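Local coordinates for protein argonaute (PDB 5G5S) that cleaves single-stranded DNA targets as a DNA-guided endonuclease and may take part in defence against invading genetic elements, at residues L479-F491 with D703-I715. Sequence-based numbering, arbitrary orientation.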
loop_
_atom_site.group_PDB
_atom_site.type_symbol
_atom_site.label_atom_id
_atom_site.label_comp_id
_atom_site.label_asym_id
_atom_site.label_seq_id
_atom_site.Cartn_x
_atom_site.Cartn_y
_atom_site.Cartn_z
ATOM N N LEU A 479 -10.337 4.203 -20.919
ATOM C CA LEU A 479 -9.591 5.293 -21.542
ATOM C C LEU A 479 -8.785 6.096 -20.530
ATOM O O LEU A 479 -7.645 6.433 -20.836
ATOM C CB LEU A 479 -10.476 6.177 -22.443
ATOM C CG LEU A 479 -10.957 5.511 -23.743
ATOM C CD1 LEU A 479 -12.000 6.357 -24.443
ATOM C CD2 LEU A 479 -9.782 5.203 -24.688
ATOM N N ILE A 480 -9.332 6.316 -19.299
ATOM C CA ILE A 480 -8.639 7.004 -18.201
ATOM C C ILE A 480 -7.345 6.250 -17.869
ATOM O O ILE A 480 -6.276 6.860 -17.775
ATOM C CB ILE A 480 -9.544 7.166 -16.937
ATOM C CG1 ILE A 480 -10.641 8.231 -17.172
ATOM C CG2 ILE A 480 -8.692 7.520 -15.693
ATOM C CD1 ILE A 480 -11.819 8.146 -16.251
ATOM N N GLN A 481 -7.457 4.917 -17.726
ATOM C CA GLN A 481 -6.331 4.053 -17.405
ATOM C C GLN A 481 -5.293 3.974 -18.518
ATOM O O GLN A 481 -4.104 3.993 -18.212
ATOM C CB GLN A 481 -6.795 2.675 -16.913
ATOM C CG GLN A 481 -5.684 1.942 -16.171
ATOM C CD GLN A 481 -6.163 1.009 -15.103
ATOM O OE1 GLN A 481 -7.127 1.272 -14.386
ATOM N NE2 GLN A 481 -5.429 -0.073 -14.927
ATOM N N ILE A 482 -5.738 3.957 -19.800
ATOM C CA ILE A 482 -4.865 3.950 -20.981
ATOM C C ILE A 482 -4.020 5.234 -21.014
ATOM O O ILE A 482 -2.804 5.155 -21.225
ATOM C CB ILE A 482 -5.675 3.703 -22.289
ATOM C CG1 ILE A 482 -6.131 2.228 -22.381
ATOM C CG2 ILE A 482 -4.891 4.132 -23.541
ATOM C CD1 ILE A 482 -7.095 1.849 -23.607
ATOM N N MET A 483 -4.658 6.405 -20.769
ATOM C CA MET A 483 -3.995 7.723 -20.698
ATOM C C MET A 483 -2.889 7.729 -19.644
ATOM O O MET A 483 -1.791 8.213 -19.920
ATOM C CB MET A 483 -5.008 8.858 -20.402
ATOM C CG MET A 483 -6.068 9.067 -21.480
ATOM S SD MET A 483 -5.460 9.512 -23.121
ATOM C CE MET A 483 -5.587 7.939 -23.946
ATOM N N GLY A 484 -3.190 7.179 -18.461
ATOM C CA GLY A 484 -2.257 7.067 -17.342
ATOM C C GLY A 484 -1.058 6.206 -17.683
ATOM O O GLY A 484 0.076 6.579 -17.402
ATOM N N LYS A 485 -1.306 5.062 -18.322
ATOM C CA LYS A 485 -0.287 4.119 -18.772
ATOM C C LYS A 485 0.564 4.713 -19.874
ATOM O O LYS A 485 1.705 4.300 -20.041
ATOM C CB LYS A 485 -0.915 2.773 -19.184
ATOM C CG LYS A 485 -1.534 2.040 -17.979
ATOM C CD LYS A 485 -1.696 0.552 -18.198
ATOM C CE LYS A 485 -0.502 -0.237 -17.755
ATOM N NZ LYS A 485 -0.839 -1.670 -17.568
ATOM N N LEU A 486 0.040 5.726 -20.584
ATOM C CA LEU A 486 0.806 6.416 -21.626
ATOM C C LEU A 486 1.418 7.744 -21.143
ATOM O O LEU A 486 1.911 8.529 -21.957
ATOM C CB LEU A 486 -0.005 6.581 -22.928
ATOM C CG LEU A 486 -0.333 5.291 -23.690
ATOM C CD1 LEU A 486 -1.498 5.504 -24.625
ATOM C CD2 LEU A 486 0.882 4.749 -24.450
ATOM N N GLY A 487 1.412 7.949 -19.816
ATOM C CA GLY A 487 1.945 9.130 -19.139
ATOM C C GLY A 487 1.300 10.434 -19.551
ATOM O O GLY A 487 1.915 11.493 -19.436
ATOM N N ILE A 488 0.063 10.370 -20.048
ATOM C CA ILE A 488 -0.679 11.553 -20.483
ATOM C C ILE A 488 -1.254 12.272 -19.258
ATOM O O ILE A 488 -1.990 11.673 -18.480
ATOM C CB ILE A 488 -1.738 11.217 -21.587
ATOM C CG1 ILE A 488 -1.031 10.736 -22.875
ATOM C CG2 ILE A 488 -2.648 12.424 -21.882
ATOM C CD1 ILE A 488 -1.882 9.947 -23.884
ATOM N N LYS A 489 -0.890 13.549 -19.092
ATOM C CA LYS A 489 -1.343 14.407 -17.996
ATOM C C LYS A 489 -2.681 14.978 -18.422
ATOM O O LYS A 489 -2.747 16.103 -18.909
ATOM C CB LYS A 489 -0.323 15.542 -17.737
ATOM C CG LYS A 489 0.866 15.130 -16.907
ATOM C CD LYS A 489 1.967 14.496 -17.718
ATOM C CE LYS A 489 2.693 13.466 -16.898
ATOM N NZ LYS A 489 3.722 12.800 -17.719
ATOM N N TYR A 490 -3.741 14.179 -18.296
ATOM C CA TYR A 490 -5.067 14.599 -18.743
ATOM C C TYR A 490 -5.694 15.710 -17.893
ATOM O O TYR A 490 -6.031 16.777 -18.416
ATOM C CB TYR A 490 -6.013 13.403 -18.919
ATOM C CG TYR A 490 -6.841 13.508 -20.175
ATOM C CD1 TYR A 490 -7.870 14.441 -20.280
ATOM C CD2 TYR A 490 -6.571 12.706 -21.278
ATOM C CE1 TYR A 490 -8.621 14.561 -21.447
ATOM C CE2 TYR A 490 -7.329 12.801 -22.441
ATOM C CZ TYR A 490 -8.348 13.736 -22.526
ATOM O OH TYR A 490 -9.082 13.853 -23.677
ATOM N N PHE A 491 -5.812 15.471 -16.592
ATOM C CA PHE A 491 -6.415 16.415 -15.657
ATOM C C PHE A 491 -5.432 16.832 -14.573
ATOM O O PHE A 491 -4.525 16.071 -14.234
ATOM C CB PHE A 491 -7.710 15.826 -15.045
ATOM C CG PHE A 491 -7.550 14.476 -14.388
ATOM C CD1 PHE A 491 -7.674 13.305 -15.128
ATOM C CD2 PHE A 491 -7.288 14.374 -13.027
ATOM C CE1 PHE A 491 -7.493 12.054 -14.524
ATOM C CE2 PHE A 491 -7.120 13.124 -12.421
ATOM C CZ PHE A 491 -7.210 11.974 -13.175
ATOM N N ASP A 703 12.214 1.169 -17.426
ATOM C CA ASP A 703 12.387 1.935 -18.663
ATOM C C ASP A 703 12.523 3.382 -18.248
ATOM O O ASP A 703 11.516 4.055 -17.987
ATOM C CB ASP A 703 11.196 1.729 -19.617
ATOM C CG ASP A 703 11.425 2.203 -21.036
ATOM O OD1 ASP A 703 11.880 3.355 -21.216
ATOM O OD2 ASP A 703 11.063 1.464 -21.969
ATOM N N GLU A 704 13.790 3.830 -18.131
ATOM C CA GLU A 704 14.215 5.156 -17.676
ATOM C C GLU A 704 13.510 6.322 -18.333
ATOM O O GLU A 704 13.052 7.216 -17.615
ATOM C CB GLU A 704 15.735 5.322 -17.785
ATOM C CG GLU A 704 16.510 4.574 -16.712
ATOM C CD GLU A 704 17.978 4.362 -17.038
ATOM O OE1 GLU A 704 18.279 3.676 -18.042
ATOM O OE2 GLU A 704 18.831 4.867 -16.270
ATOM N N GLU A 705 13.428 6.320 -19.681
ATOM C CA GLU A 705 12.791 7.385 -20.455
ATOM C C GLU A 705 11.318 7.523 -20.098
ATOM O O GLU A 705 10.849 8.648 -19.883
ATOM C CB GLU A 705 12.976 7.171 -21.966
ATOM N N LEU A 706 10.606 6.373 -19.988
ATOM C CA LEU A 706 9.185 6.320 -19.657
ATOM C C LEU A 706 8.886 6.766 -18.244
ATOM O O LEU A 706 7.895 7.451 -18.048
ATOM C CB LEU A 706 8.562 4.934 -19.924
ATOM C CG LEU A 706 8.598 4.352 -21.342
ATOM C CD1 LEU A 706 7.654 3.199 -21.446
ATOM C CD2 LEU A 706 8.264 5.388 -22.417
ATOM N N LEU A 707 9.716 6.372 -17.263
ATOM C CA LEU A 707 9.535 6.756 -15.849
ATOM C C LEU A 707 9.792 8.247 -15.631
ATOM O O LEU A 707 9.120 8.866 -14.810
ATOM C CB LEU A 707 10.407 5.900 -14.906
ATOM C CG LEU A 707 10.135 4.389 -14.895
ATOM C CD1 LEU A 707 11.228 3.650 -14.177
ATOM C CD2 LEU A 707 8.782 4.067 -14.299
ATOM N N LYS A 708 10.745 8.819 -16.394
ATOM C CA LYS A 708 11.100 10.240 -16.401
ATOM C C LYS A 708 9.894 11.055 -16.896
ATOM O O LYS A 708 9.661 12.174 -16.423
ATOM C CB LYS A 708 12.306 10.468 -17.334
ATOM C CG LYS A 708 12.925 11.853 -17.210
ATOM C CD LYS A 708 14.178 12.007 -18.044
ATOM C CE LYS A 708 14.876 13.310 -17.737
ATOM N NZ LYS A 708 16.069 13.521 -18.603
ATOM N N HIS A 709 9.146 10.482 -17.867
ATOM C CA HIS A 709 7.959 11.085 -18.453
ATOM C C HIS A 709 6.667 10.729 -17.704
ATOM O O HIS A 709 5.590 11.146 -18.115
ATOM C CB HIS A 709 7.879 10.770 -19.948
ATOM C CG HIS A 709 8.759 11.650 -20.765
ATOM N ND1 HIS A 709 10.100 11.349 -20.965
ATOM C CD2 HIS A 709 8.477 12.822 -21.379
ATOM C CE1 HIS A 709 10.580 12.330 -21.711
ATOM N NE2 HIS A 709 9.638 13.235 -21.994
ATOM N N GLY A 710 6.794 9.973 -16.619
ATOM C CA GLY A 710 5.681 9.584 -15.761
ATOM C C GLY A 710 4.696 8.562 -16.302
ATOM O O GLY A 710 3.541 8.563 -15.874
ATOM N N PHE A 711 5.135 7.660 -17.215
ATOM C CA PHE A 711 4.279 6.587 -17.751
ATOM C C PHE A 711 4.035 5.557 -16.629
ATOM O O PHE A 711 5.000 5.007 -16.096
ATOM C CB PHE A 711 4.948 5.866 -18.944
ATOM C CG PHE A 711 4.971 6.560 -20.285
ATOM C CD1 PHE A 711 5.602 7.790 -20.443
ATOM C CD2 PHE A 711 4.442 5.943 -21.410
ATOM C CE1 PHE A 711 5.641 8.420 -21.690
ATOM C CE2 PHE A 711 4.484 6.572 -22.659
ATOM C CZ PHE A 711 5.092 7.801 -22.791
ATOM N N LEU A 712 2.754 5.289 -16.296
ATOM C CA LEU A 712 2.357 4.306 -15.294
ATOM C C LEU A 712 2.127 2.974 -16.015
ATOM O O LEU A 712 1.056 2.355 -15.881
ATOM C CB LEU A 712 1.078 4.760 -14.541
ATOM C CG LEU A 712 1.151 6.046 -13.700
ATOM C CD1 LEU A 712 -0.253 6.533 -13.340
ATOM C CD2 LEU A 712 1.981 5.847 -12.429
ATOM N N TYR A 713 3.145 2.538 -16.794
ATOM C CA TYR A 713 3.102 1.313 -17.599
ATOM C C TYR A 713 2.971 0.021 -16.789
ATOM O O TYR A 713 2.617 -1.014 -17.343
ATOM C CB TYR A 713 4.325 1.235 -18.528
ATOM C CG TYR A 713 5.667 1.106 -17.831
ATOM C CD1 TYR A 713 6.076 -0.106 -17.280
ATOM C CD2 TYR A 713 6.568 2.165 -17.810
ATOM C CE1 TYR A 713 7.300 -0.225 -16.626
ATOM C CE2 TYR A 713 7.812 2.044 -17.197
ATOM C CZ TYR A 713 8.180 0.841 -16.621
ATOM O OH TYR A 713 9.420 0.703 -16.053
ATOM N N PHE A 714 3.317 0.077 -15.503
ATOM C CA PHE A 714 3.320 -1.064 -14.587
ATOM C C PHE A 714 1.987 -1.270 -13.819
ATOM O O PHE A 714 1.874 -2.244 -13.071
ATOM C CB PHE A 714 4.509 -0.921 -13.612
ATOM C CG PHE A 714 4.592 0.453 -12.982
ATOM C CD1 PHE A 714 3.833 0.768 -11.857
ATOM C CD2 PHE A 714 5.408 1.443 -13.530
ATOM C CE1 PHE A 714 3.879 2.049 -11.300
ATOM C CE2 PHE A 714 5.443 2.725 -12.982
ATOM C CZ PHE A 714 4.693 3.015 -11.859
ATOM N N ILE A 715 0.984 -0.389 -14.017
ATOM C CA ILE A 715 -0.289 -0.479 -13.280
ATOM C C ILE A 715 -1.254 -1.584 -13.757
ATOM O O ILE A 715 -1.817 -2.287 -12.890
ATOM C CB ILE A 715 -0.968 0.893 -12.933
ATOM C CG1 ILE A 715 -1.711 1.522 -14.156
ATOM C CG2 ILE A 715 0.047 1.845 -12.296
ATOM C CD1 ILE A 715 -2.607 2.782 -13.919
ATOM O OXT ILE A 715 -1.392 -1.793 -14.979
#
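The Phe-711 ring lies against the backbone at the end of helix 473-485: Leu-486 O stands 3.3 Å above one face, toward the rim, and Gly-487 N sits over that same face. Leu-706 CD2 covers the centre of the opposite face, and His-709 CB meets the ring at its edge, in plane. The Leu-486 to Gly-487 peptide thus lies over one face of the ring, and the backbones come close enough for Gly-487 CA to lie 3.7 Å from Phe-711 CA. Gly-487, with phi 59°, closes a Schellman motif that ends the helix: Ile-488 N bonds Met-483 O and Gly-487 N bonds Gly-484 O. The latter carbonyl also accepts from Leu-712 N across the contact at 3.2 Å (N-H...O 163°); the two donors reach it from opposite faces of its plane. Lys-485, bent at chi3 (90°), runs past Leu-712 O, 3.3 Å from its CG, and brings NZ to within 2.7 Å of Ile-715 OXT in a salt bridge. Its ammonium also bonds Ser-458 O. Ile-715 CD1 packs 3.9 Å from Gln-481 CG, while Gln-481 OE1 accepts from Leu-673 N. The salt bridge ties the C-terminal carboxylate to the Mid domain, next to Gln-481, which contacts guide DNA and lies beside Gln-459 of the region binding the 5'-phosphorylated guide end. By similarity to relatives, Ile-715 is a probable manganese ligand. The pairing would be expected to favour the charged forms of both groups.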